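Local coordinates for flagellar hook-associated protein (Burkholderia pseudomallei, PDB 4UT1), which probably serves as a structural component of the bacterial flagellum, at the junction between hook and filament, at residues Q348-S353 with A418-T423; T480-N485 with F560-N565; G526-I531 with S547-G552. All coordinates share one frame; numbering follows the deposited sequence.

Interaction 1. Residues Q348-S353 with A418-T423; sequences QNNTGS and AGDSFT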
ATOM      1  N   GLN A 348      15.420   5.803 -15.375  1.00 19.93           N
ATOM      2  CA  GLN A 348      16.773   6.002 -15.883  1.00 19.54           C
ATOM      3  C   GLN A 348      16.767   6.584 -17.300  1.00 21.57           C
ATOM      4  O   GLN A 348      17.774   7.110 -17.763  1.00 20.52           O
ATOM      5  CB  GLN A 348      17.554   4.688 -15.859  1.00 25.31           C
ATOM      6  CG  GLN A 348      17.975   4.242 -14.460  1.00 32.86           C
ATOM      7  CD  GLN A 348      18.954   5.210 -13.803  1.00 40.19           C
ATOM      8  OE1 GLN A 348      18.623   6.371 -13.543  1.00 36.47           O
ATOM      9  NE2 GLN A 348      20.168   4.732 -13.535  1.00 42.80           N
ATOM     10  N   ASN A 349      15.636   6.474 -17.987  1.00 21.05           N
ATOM     11  CA  ASN A 349      15.507   7.023 -19.335  1.00 20.53           C
ATOM     12  C   ASN A 349      15.244   8.531 -19.338  1.00 23.05           C
ATOM     13  O   ASN A 349      15.280   9.155 -20.393  1.00 21.62           O
ATOM     14  CB  ASN A 349      14.386   6.309 -20.105  1.00 18.62           C
ATOM     15  CG  ASN A 349      14.727   4.863 -20.450  1.00 24.38           C
ATOM     16  OD1 ASN A 349      15.480   4.586 -21.390  1.00 21.15           O
ATOM     17  ND2 ASN A 349      14.142   3.934 -19.709  1.00 21.05           N
ATOM     18  N   ASN A 350      14.987   9.115 -18.166  1.00 21.83           N
ATOM     19  CA  ASN A 350      14.680  10.553 -18.081  1.00 22.53           C
ATOM     20  C   ASN A 350      15.762  11.442 -18.686  1.00 20.83           C
ATOM     21  O   ASN A 350      16.951  11.136 -18.594  1.00 20.45           O
ATOM     22  CB  ASN A 350      14.445  10.975 -16.630  1.00 18.47           C
ATOM     23  CG  ASN A 350      13.082  10.582 -16.135  1.00 16.34           C
ATOM     24  OD1 ASN A 350      12.382   9.815 -16.790  1.00 18.07           O
ATOM     25  ND2 ASN A 350      12.691  11.100 -14.976  1.00 18.02           N
ATOM     26  N   THR A 351      15.334  12.529 -19.320  1.00 21.50           N
ATOM     27  CA  THR A 351      16.256  13.500 -19.904  1.00 27.25           C
ATOM     28  C   THR A 351      16.195  14.822 -19.128  1.00 27.35           C
ATOM     29  O   THR A 351      17.167  15.573 -19.086  1.00 25.74           O
ATOM     30  CB  THR A 351      15.957  13.740 -21.409  1.00 21.83           C
ATOM     31  OG1 THR A 351      14.659  14.326 -21.559  1.00 21.86           O
ATOM     32  CG2 THR A 351      15.999  12.418 -22.178  1.00 19.67           C
ATOM     33  N   GLY A 352      15.056  15.095 -18.498  1.00 21.67           N
ATOM     34  CA  GLY A 352      14.935  16.249 -17.629  1.00 25.25           C
ATOM     35  C   GLY A 352      15.568  15.962 -16.275  1.00 28.38           C
ATOM     36  O   GLY A 352      16.014  14.842 -16.014  1.00 33.44           O
ATOM     37  N   SER A 353      15.597  16.964 -15.404  1.00 30.49           N
ATOM     38  CA  SER A 353      16.272  16.814 -14.120  1.00 30.33           C
ATOM     39  C   SER A 353      15.337  16.964 -12.922  1.00 28.10           C
ATOM     40  O   SER A 353      15.800  17.066 -11.788  1.00 31.87           O
ATOM     41  CB  SER A 353      17.401  17.837 -14.008  1.00 32.29           C
ATOM     42  OG  SER A 353      16.874  19.147 -14.120  1.00 35.62           O
ATOM     43  N   ALA A 418       9.223  16.017 -21.709  1.00 16.35           N
ATOM     44  CA  ALA A 418       8.358  15.013 -22.330  1.00 17.67           C
ATOM     45  C   ALA A 418       9.106  13.691 -22.396  1.00 19.45           C
ATOM     46  O   ALA A 418      10.270  13.658 -22.789  1.00 19.84           O
ATOM     47  CB  ALA A 418       7.932  15.438 -23.722  1.00 18.95           C
ATOM     48  N   GLY A 419       8.439  12.608 -22.016  1.00 17.71           N
ATOM     49  CA  GLY A 419       9.077  11.302 -21.998  1.00 15.26           C
ATOM     50  C   GLY A 419       9.601  10.922 -20.626  1.00 22.51           C
ATOM     51  O   GLY A 419       9.973   9.769 -20.400  1.00 19.07           O
ATOM     52  N   ASP A 420       9.638  11.879 -19.704  1.00 18.71           N
ATOM     53  CA  ASP A 420      10.144  11.591 -18.369  1.00 18.55           C
ATOM     54  C   ASP A 420       9.117  10.794 -17.555  1.00 17.64           C
ATOM     55  O   ASP A 420       7.903  10.966 -17.704  1.00 15.36           O
ATOM     56  CB  ASP A 420      10.515  12.877 -17.628  1.00 18.13           C
ATOM     57  CG  ASP A 420      11.837  13.466 -18.087  1.00 18.51           C
ATOM     58  OD1 ASP A 420      12.515  12.860 -18.947  1.00 20.14           O
ATOM     59  OD2 ASP A 420      12.207  14.537 -17.561  1.00 21.28           O
ATOM     60  N   SER A 421       9.610   9.925 -16.683  1.00 16.10           N
ATOM     61  CA  SER A 421       8.737   9.094 -15.863  1.00 16.88           C
ATOM     62  C   SER A 421       9.328   8.939 -14.464  1.00 15.74           C
ATOM     63  O   SER A 421      10.549   8.976 -14.306  1.00 15.68           O
ATOM     64  CB  SER A 421       8.551   7.712 -16.505  1.00 22.23           C
ATOM     65  OG  SER A 421       7.664   6.904 -15.755  1.00 25.38           O
ATOM     66  N   PHE A 422       8.453   8.785 -13.464  1.00 14.18           N
ATOM     67  CA  PHE A 422       8.862   8.515 -12.083  1.00 16.99           C
ATOM     68  C   PHE A 422       8.114   7.314 -11.512  1.00 13.33           C
ATOM     69  O   PHE A 422       6.886   7.239 -11.577  1.00 11.61           O
ATOM     70  CB  PHE A 422       8.630   9.741 -11.188  1.00 16.99           C
ATOM     71  CG  PHE A 422       9.375  10.963 -11.642  1.00 15.64           C
ATOM     72  CD1 PHE A 422       8.862  11.768 -12.652  1.00 18.59           C
ATOM     73  CD2 PHE A 422      10.591  11.296 -11.077  1.00 19.10           C
ATOM     74  CE1 PHE A 422       9.552  12.883 -13.084  1.00 16.53           C
ATOM     75  CE2 PHE A 422      11.284  12.409 -11.503  1.00 19.06           C
ATOM     76  CZ  PHE A 422      10.763  13.202 -12.508  1.00 17.76           C
ATOM     77  N   THR A 423       8.853   6.365 -10.949  1.00 11.14           N
ATOM     78  CA  THR A 423       8.199   5.256 -10.280  1.00 13.02           C
ATOM     79  C   THR A 423       7.779   5.699  -8.899  1.00 11.58           C
ATOM     80  O   THR A 423       8.557   6.283  -8.155  1.00 13.69           O
ATOM     81  CB  THR A 423       9.102   4.031 -10.172  1.00 12.38           C
ATOM     82  OG1 THR A 423       9.534   3.680 -11.478  1.00 12.83           O
ATOM     83  CG2 THR A 423       8.333   2.858  -9.552  1.00 12.33           C
TER
HETATM   84  O   HOH W   1      11.705   8.138 -19.147  1.00 20.06           O
HETATM   85  O   HOH W   2      12.656  12.664 -21.647  1.00 22.51           O
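Asn350 and Asp420 interlock in a polar contact of side chains with backbone, at the margin of the D2-like domain's antiparallel sheet, where the loop after strand 343-346 passes alongside strand 421-425. The amide of Asn350 addresses both polar backbone atoms of a single residue. Its OD1 accepts from Ser421 N at 2.8 Å, a nearly straight bond (167° at the hydrogen), while its ND2 donates to Ser421 O at 3.1 Å, less straight and from above that carbonyl's plane. With CG lying beside its own backbone N (chi1 -78°), Asn350 turns its amide toward the strand. Its ND2 also stands over one face of the Phe422 ring, 3.8 Å from CZ and offset toward the rim. Asp420 answers in the reverse direction. Its OD1 takes Thr351 N at 2.9 Å on the syn side of the carboxylate, and Gly352 N makes a weak bond to OD2 at 3.1 Å. Gly352, lacking a side chain, lets Asp420 OD2 come within 3.2 Å of its CA. Asn417 N also donates to OD2, which probably helps to offset the carboxylate's burial. One water joins Asn350 OD1 to Gly419 O; another links Thr351 OG1, itself bonded to Asn417 ND2, with Asp420 OD1 and Ala418 O. Asn350 pairs with Ser421 somewhat as a neighbouring strand would, though imperfectly through ND2: a side-chain-to-backbone clasp continuing the sheet edge beyond strand 343-346.

Interaction 2. Residues T480-N485 with F560-N565; sequences TTLAYN and FTIGAN. With EDO (1,2-ethanediol), chain J.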
ATOM      1  N   THR A 480     -16.094  26.874  30.240  1.00 18.00           N
ATOM      2  CA  THR A 480     -17.306  27.374  29.600  1.00 16.82           C
ATOM      3  C   THR A 480     -18.541  26.894  30.355  1.00 18.00           C
ATOM      4  O   THR A 480     -18.671  25.712  30.658  1.00 15.94           O
ATOM      5  CB  THR A 480     -17.394  26.922  28.139  1.00 16.84           C
ATOM      6  OG1 THR A 480     -16.280  27.465  27.425  1.00 19.59           O
ATOM      7  CG2 THR A 480     -18.676  27.415  27.501  1.00 18.15           C
ATOM      8  N   THR A 481     -19.450  27.814  30.661  1.00 16.98           N
ATOM      9  CA  THR A 481     -20.649  27.450  31.411  1.00 15.63           C
ATOM     10  C   THR A 481     -21.895  27.779  30.608  1.00 15.65           C
ATOM     11  O   THR A 481     -22.182  28.939  30.324  1.00 14.86           O
ATOM     12  CB  THR A 481     -20.695  28.157  32.780  1.00 19.17           C
ATOM     13  OG1 THR A 481     -19.540  27.780  33.543  1.00 19.31           O
ATOM     14  CG2 THR A 481     -21.952  27.773  33.551  1.00 17.22           C
ATOM     15  N   LEU A 482     -22.608  26.743  30.194  1.00 13.42           N
ATOM     16  CA  LEU A 482     -23.854  26.939  29.480  1.00 14.43           C
ATOM     17  C   LEU A 482     -24.938  27.077  30.521  1.00 14.79           C
ATOM     18  O   LEU A 482     -24.893  26.413  31.542  1.00 15.33           O
ATOM     19  CB  LEU A 482     -24.141  25.771  28.545  1.00 12.52           C
ATOM     20  CG  LEU A 482     -22.997  25.476  27.570  1.00 14.07           C
ATOM     21  CD1 LEU A 482     -23.382  24.328  26.671  1.00 11.75           C
ATOM     22  CD2 LEU A 482     -22.675  26.751  26.758  1.00 13.07           C
ATOM     23  N   ALA A 483     -25.900  27.951  30.263  1.00 14.50           N
ATOM     24  CA  ALA A 483     -27.039  28.134  31.161  1.00 13.79           C
ATOM     25  C   ALA A 483     -28.334  28.052  30.354  1.00 16.29           C
ATOM     26  O   ALA A 483     -28.410  28.576  29.237  1.00 15.84           O
ATOM     27  CB  ALA A 483     -26.933  29.462  31.885  1.00 15.36           C
ATOM     28  N   TYR A 484     -29.347  27.399  30.915  1.00 15.71           N
ATOM     29  CA  TYR A 484     -30.622  27.230  30.228  1.00 14.05           C
ATOM     30  C   TYR A 484     -31.633  28.261  30.704  1.00 14.59           C
ATOM     31  O   TYR A 484     -31.835  28.444  31.903  1.00 14.69           O
ATOM     32  CB  TYR A 484     -31.172  25.826  30.459  1.00 16.49           C
ATOM     33  CG  TYR A 484     -32.522  25.515  29.821  1.00 15.77           C
ATOM     34  CD1 TYR A 484     -32.649  25.391  28.448  1.00 15.73           C
ATOM     35  CD2 TYR A 484     -33.655  25.287  30.608  1.00 15.64           C
ATOM     36  CE1 TYR A 484     -33.853  25.067  27.863  1.00 17.19           C
ATOM     37  CE2 TYR A 484     -34.871  24.961  30.030  1.00 16.05           C
ATOM     38  CZ  TYR A 484     -34.967  24.857  28.663  1.00 17.48           C
ATOM     39  OH  TYR A 484     -36.164  24.523  28.069  1.00 16.37           O
ATOM     40  N   ASN A 485     -32.280  28.920  29.754  1.00 13.71           N
ATOM     41  CA  ASN A 485     -33.375  29.831  30.080  1.00 12.26           C
ATOM     42  C   ASN A 485     -34.719  29.177  29.747  1.00 11.91           C
ATOM     43  O   ASN A 485     -35.012  28.930  28.585  1.00 18.63           O
ATOM     44  CB  ASN A 485     -33.192  31.147  29.322  1.00 14.28           C
ATOM     45  CG  ASN A 485     -34.234  32.167  29.695  1.00 17.09           C
ATOM     46  OD1 ASN A 485     -35.331  32.150  29.157  1.00 19.89           O
ATOM     47  ND2 ASN A 485     -33.905  33.043  30.635  1.00 19.74           N
ATOM     48  N   PHE A 560     -24.373  23.761  32.615  1.00 16.05           N
ATOM     49  CA  PHE A 560     -23.568  22.640  32.142  1.00 14.08           C
ATOM     50  C   PHE A 560     -22.213  23.197  31.736  1.00 15.69           C
ATOM     51  O   PHE A 560     -22.137  24.200  31.016  1.00 13.98           O
ATOM     52  CB  PHE A 560     -24.286  21.929  30.994  1.00 13.34           C
ATOM     53  CG  PHE A 560     -25.699  21.577  31.337  1.00 15.32           C
ATOM     54  CD1 PHE A 560     -26.717  22.503  31.156  1.00 16.20           C
ATOM     55  CD2 PHE A 560     -25.997  20.362  31.943  1.00 16.88           C
ATOM     56  CE1 PHE A 560     -28.026  22.207  31.531  1.00 16.77           C
ATOM     57  CE2 PHE A 560     -27.301  20.053  32.321  1.00 16.58           C
ATOM     58  CZ  PHE A 560     -28.319  20.989  32.112  1.00 13.14           C
ATOM     59  N   THR A 561     -21.144  22.586  32.239  1.00 16.17           N
ATOM     60  CA  THR A 561     -19.805  23.115  32.011  1.00 15.70           C
ATOM     61  C   THR A 561     -19.058  22.306  30.963  1.00 17.51           C
ATOM     62  O   THR A 561     -19.360  21.129  30.732  1.00 13.46           O
ATOM     63  CB  THR A 561     -18.969  23.133  33.299  1.00 18.15           C
ATOM     64  OG1 THR A 561     -18.852  21.796  33.814  1.00 14.12           O
ATOM     65  CG2 THR A 561     -19.624  24.012  34.345  1.00 18.00           C
ATOM     66  N   ILE A 562     -18.103  22.972  30.322  1.00 14.75           N
ATOM     67  CA  ILE A 562     -17.217  22.368  29.336  1.00 16.05           C
ATOM     68  C   ILE A 562     -15.816  22.892  29.595  1.00 15.64           C
ATOM     69  O   ILE A 562     -15.597  24.095  29.663  1.00 14.66           O
ATOM     70  CB  ILE A 562     -17.633  22.698  27.883  1.00 16.49           C
ATOM     71  CG1 ILE A 562     -18.983  22.066  27.547  1.00 15.71           C
ATOM     72  CG2 ILE A 562     -16.585  22.184  26.901  1.00 18.42           C
ATOM     73  CD1 ILE A 562     -19.592  22.587  26.256  1.00 19.32           C
ATOM     74  N   GLY A 563     -14.853  21.992  29.738  1.00 17.20           N
ATOM     75  CA  GLY A 563     -13.501  22.431  30.003  1.00 17.64           C
ATOM     76  C   GLY A 563     -12.535  21.273  29.858  1.00 18.33           C
ATOM     77  O   GLY A 563     -12.927  20.182  29.450  1.00 14.88           O
ATOM     78  N   ALA A 564     -11.277  21.519  30.195  1.00 24.49           N
ATOM     79  CA  ALA A 564     -10.246  20.489  30.107  1.00 25.27           C
ATOM     80  C   ALA A 564     -10.515  19.367  31.104  1.00 28.14           C
ATOM     81  O   ALA A 564     -11.030  19.603  32.200  1.00 27.36           O
ATOM     82  CB  ALA A 564      -8.868  21.099  30.339  1.00 29.22           C
ATOM     83  N   ASN A 565     -10.171  18.140  30.715  1.00 25.10           N
ATOM     84  CA  ASN A 565     -10.419  16.974  31.552  1.00 25.46           C
ATOM     85  C   ASN A 565      -9.333  16.784  32.607  1.00 33.08           C
ATOM     86  O   ASN A 565      -8.146  16.967  32.333  1.00 32.85           O
ATOM     87  CB  ASN A 565     -10.539  15.710  30.691  1.00 20.83           C
ATOM     88  CG  ASN A 565     -10.840  14.464  31.510  1.00 27.61           C
ATOM     89  OD1 ASN A 565     -11.227  14.545  32.678  1.00 30.92           O
ATOM     90  ND2 ASN A 565     -10.682  13.302  30.890  1.00 23.45           N
TER
HETATM   91  C1  EDO J1636     -14.347  11.444  33.372  1.00 31.13           C
HETATM   92  O1  EDO J1636     -15.729  11.849  33.316  1.00 32.76           O
HETATM   93  C2  EDO J1636     -13.469  12.679  33.546  1.00 28.88           C
HETATM   94  O2  EDO J1636     -12.233  12.316  34.166  1.00 34.93           O
HETATM   95  O   HOH W   3     -13.965  25.701  28.049  1.00 23.98           O
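Thr480 brings a hydroxyl to the otherwise hydrophobic side of the pairing with Ile562, and a water satisfies it. Thr480 OG1 donates to this water at 3.0 Å, and the water in turn donates to Ile562 O, which also receives Thr480 N at 2.9 Å. One carbonyl oxygen is thus gripped by a backbone amide and a water. The hydroxyl can serve the water because it lies beside its own backbone N (chi1 -62°), with the methyl CG2 on the carbonyl side; threonine suits the place by joining a beta-branched shape to one polar atom. The rest is regular antiparallel sheet. The short strand segments run at 161° to each other, and Thr480 with Ile562, like Leu482 with Phe560, forms a hydrogen-bonded pair. Ile562 N returns a bond to Thr480 O, and Leu482 N reaches Phe560 O at 2.7 Å, answered by Phe560 N to Leu482 O. Between them Thr481 and Thr561 make a non-hydrogen-bonded pair, where Thr561 CA approaches Thr480 O at 3.1 Å in a CA-H...O contact. On the face that carries Thr481 and Thr561, the two side chains lie alongside each other, pointing the same way, Thr481 OG1 3.9 Å from Thr561 CG2. The opposite face carries Leu482, Phe560 and Ile562 beside Thr480, and their branched and aromatic bulk suits a buried layer; Leu482 CD1 meets Ile562 CD1 at 4.2 Å, the side chains crossing at a slant. Strand 559-564 lies between 480-485 and 450-454, while strand 490-492 borders 480-485 on its other edge. Phe560 and Ile562 turn toward strand 546-551 of the second sheet in the D3 domain, with Leu482 packing on Phe494.

Interaction 3. Residues G526-I531 with S547-G552; sequences GASMTI and SVSLSG. With EDO (1,2-ethanediol), chain I.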
ATOM      1  N   GLY A 526     -33.996  16.906  22.782  1.00 22.63           N
ATOM      2  CA  GLY A 526     -32.595  16.968  23.168  1.00 20.64           C
ATOM      3  C   GLY A 526     -31.789  17.607  22.044  1.00 22.73           C
ATOM      4  O   GLY A 526     -32.352  18.019  21.026  1.00 22.09           O
ATOM      5  N   ALA A 527     -30.474  17.696  22.215  1.00 18.89           N
ATOM      6  CA  ALA A 527     -29.634  18.317  21.194  1.00 19.17           C
ATOM      7  C   ALA A 527     -28.231  17.733  21.179  1.00 20.33           C
ATOM      8  O   ALA A 527     -27.589  17.629  22.225  1.00 22.16           O
ATOM      9  CB  ALA A 527     -29.566  19.814  21.403  1.00 21.49           C
ATOM     10  N   SER A 528     -27.764  17.352  19.991  1.00 22.29           N
ATOM     11  CA  SER A 528     -26.366  16.975  19.805  1.00 21.20           C
ATOM     12  C   SER A 528     -25.628  18.143  19.176  1.00 18.90           C
ATOM     13  O   SER A 528     -25.889  18.512  18.039  1.00 22.67           O
ATOM     14  CB  SER A 528     -26.231  15.720  18.939  1.00 26.31           C
ATOM     15  OG  SER A 528     -26.695  14.580  19.642  1.00 27.34           O
ATOM     16  N   MET A 529     -24.708  18.732  19.927  1.00 20.29           N
ATOM     17  CA  MET A 529     -24.086  19.977  19.501  1.00 17.21           C
ATOM     18  C   MET A 529     -22.598  19.862  19.222  1.00 20.72           C
ATOM     19  O   MET A 529     -21.873  19.144  19.912  1.00 18.46           O
ATOM     20  CB  MET A 529     -24.316  21.052  20.557  1.00 19.76           C
ATOM     21  CG  MET A 529     -25.740  21.549  20.603  1.00 21.84           C
ATOM     22  SD  MET A 529     -26.032  22.568  22.050  1.00 21.98           S
ATOM     23  CE  MET A 529     -26.030  21.320  23.340  1.00 22.81           C
ATOM     24  N   THR A 530     -22.144  20.575  18.197  1.00 18.56           N
ATOM     25  CA  THR A 530     -20.717  20.702  17.949  1.00 15.85           C
ATOM     26  C   THR A 530     -20.325  22.168  18.022  1.00 16.45           C
ATOM     27  O   THR A 530     -20.984  23.035  17.439  1.00 17.71           O
ATOM     28  CB  THR A 530     -20.324  20.106  16.596  1.00 22.99           C
ATOM     29  OG1 THR A 530     -20.516  18.688  16.639  1.00 22.90           O
ATOM     30  CG2 THR A 530     -18.862  20.397  16.297  1.00 22.56           C
ATOM     31  N   ILE A 531     -19.270  22.456  18.773  1.00 15.07           N
ATOM     32  CA  ILE A 531     -18.787  23.820  18.898  1.00 13.56           C
ATOM     33  C   ILE A 531     -17.500  23.992  18.087  1.00 15.81           C
ATOM     34  O   ILE A 531     -16.472  23.407  18.406  1.00 16.54           O
ATOM     35  CB  ILE A 531     -18.552  24.192  20.366  1.00 15.10           C
ATOM     36  CG1 ILE A 531     -19.853  24.018  21.157  1.00 13.86           C
ATOM     37  CG2 ILE A 531     -18.039  25.624  20.494  1.00 14.07           C
ATOM     38  CD1 ILE A 531     -19.666  24.028  22.666  1.00 18.21           C
ATOM     39  N   SER A 547     -17.657  18.410  20.866  1.00 16.22           N
ATOM     40  CA  SER A 547     -19.034  17.940  20.721  1.00 16.38           C
ATOM     41  C   SER A 547     -19.617  17.543  22.064  1.00 17.72           C
ATOM     42  O   SER A 547     -18.963  16.870  22.865  1.00 17.40           O
ATOM     43  CB  SER A 547     -19.121  16.759  19.758  1.00 20.24           C
ATOM     44  OG  SER A 547     -18.857  17.163  18.420  1.00 27.14           O
ATOM     45  N   VAL A 548     -20.860  17.952  22.299  1.00 16.28           N
ATOM     46  CA  VAL A 548     -21.604  17.505  23.483  1.00 14.87           C
ATOM     47  C   VAL A 548     -23.066  17.242  23.137  1.00 18.24           C
ATOM     48  O   VAL A 548     -23.609  17.847  22.205  1.00 19.39           O
ATOM     49  CB  VAL A 548     -21.542  18.536  24.639  1.00 16.35           C
ATOM     50  CG1 VAL A 548     -20.140  18.634  25.189  1.00 18.70           C
ATOM     51  CG2 VAL A 548     -22.039  19.925  24.180  1.00 14.65           C
ATOM     52  N   SER A 549     -23.704  16.347  23.893  1.00 17.45           N
ATOM     53  CA  SER A 549     -25.131  16.085  23.726  1.00 18.59           C
ATOM     54  C   SER A 549     -25.873  16.375  25.020  1.00 18.63           C
ATOM     55  O   SER A 549     -25.421  15.989  26.089  1.00 15.63           O
ATOM     56  CB  SER A 549     -25.388  14.636  23.301  1.00 18.81           C
ATOM     57  OG  SER A 549     -24.848  14.389  22.017  1.00 27.64           O
ATOM     58  N   LEU A 550     -27.005  17.058  24.902  1.00 14.81           N
ATOM     59  CA  LEU A 550     -27.878  17.341  26.042  1.00 15.41           C
ATOM     60  C   LEU A 550     -29.248  16.712  25.823  1.00 16.95           C
ATOM     61  O   LEU A 550     -29.815  16.797  24.736  1.00 18.86           O
ATOM     62  CB  LEU A 550     -28.015  18.847  26.252  1.00 17.01           C
ATOM     63  CG  LEU A 550     -28.877  19.358  27.413  1.00 19.12           C
ATOM     64  CD1 LEU A 550     -28.273  18.975  28.764  1.00 16.99           C
ATOM     65  CD2 LEU A 550     -29.046  20.865  27.282  1.00 19.12           C
ATOM     66  N   SER A 551     -29.774  16.062  26.853  1.00 15.76           N
ATOM     67  CA  SER A 551     -31.130  15.547  26.789  1.00 15.25           C
ATOM     68  C   SER A 551     -31.813  15.908  28.099  1.00 18.86           C
ATOM     69  O   SER A 551     -31.177  16.442  29.001  1.00 17.64           O
ATOM     70  CB  SER A 551     -31.146  14.037  26.552  1.00 22.46           C
ATOM     71  OG  SER A 551     -30.605  13.355  27.660  1.00 26.13           O
ATOM     72  N   GLY A 552     -33.105  15.627  28.198  1.00 19.67           N
ATOM     73  CA  GLY A 552     -33.842  15.954  29.405  1.00 19.23           C
ATOM     74  C   GLY A 552     -34.277  17.408  29.486  1.00 20.59           C
ATOM     75  O   GLY A 552     -34.111  18.187  28.536  1.00 17.83           O
TER
HETATM   76  C1  EDO I1635     -34.020  21.910  18.849  1.00 27.06           C
HETATM   77  O1  EDO I1635     -33.197  23.031  19.189  1.00 33.41           O
HETATM   78  C2  EDO I1635     -33.370  20.654  19.416  1.00 32.62           C
HETATM   79  O2  EDO I1635     -33.204  20.776  20.837  1.00 22.50           O
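Met529 and Val548 form the tightly packed side of this antiparallel pairing, whereas serines and a threonine line the more open one. Met529 N donates to Val548 O at 2.7 Å, and Val548 N returns the bond to Met529 O. On the face shared with Val548 and Leu550 the methionine runs out extended and then bends at its sulfur (chi3 -73°), bringing CE to 4.3 Å from Val548 CG2 and the same distance from Leu550 CB. A long, flexible thioether suits this place, since one methyl can lie against two partners at once; Val500 and Ile502 of strand 498-502 also line Met529. On the other face, small hydroxyl residues sit in non-hydrogen-bonded pairs. Ser528 OG and Ser549 OG are hydrogen-bonded at 3.0 Å, and Thr530 OG1 and Ser547 OG at 2.9 Å. All four oxygens lie beside their own backbone N, a shared torsion that lets partners meet across the strands. At the far end Gly526, with positive phi (69°), passes with CA only 3.2 Å from Leu550 O, a closeness made easy by the missing side chain. There Gly526 O accepts a hydrogen bond from 1,2-ethanediol, probably a crystallisation additive. The chemistry implies a two-faced pairing within the sheet: apolar residues seal the buried face, while cross-strand hydroxyl pairs let the more exposed face satisfy part of its own polarity and still remain compatible with water.

Interactions 2 and 3 belong to the D3 domain and touch each other, their centres about 12 Å apart. They come from different sheets that meet through apolar side chains: Ile562 packs against Val548 and Ile531, and Phe560 against Leu550. Interaction 2 is the more buried; both carry hydroxyl residues on the outer face, but only in interaction 3 do they bond across the strands. Interaction 1, in the D2-like domain, lies about 44 Å from interaction 2 and 39 Å from interaction 3 between nearest atoms. It is only partly buried, and it joins loop to strand through side-chain amide, carboxylate and water, whereas the other two rely mainly on strand-to-strand backbone bonds.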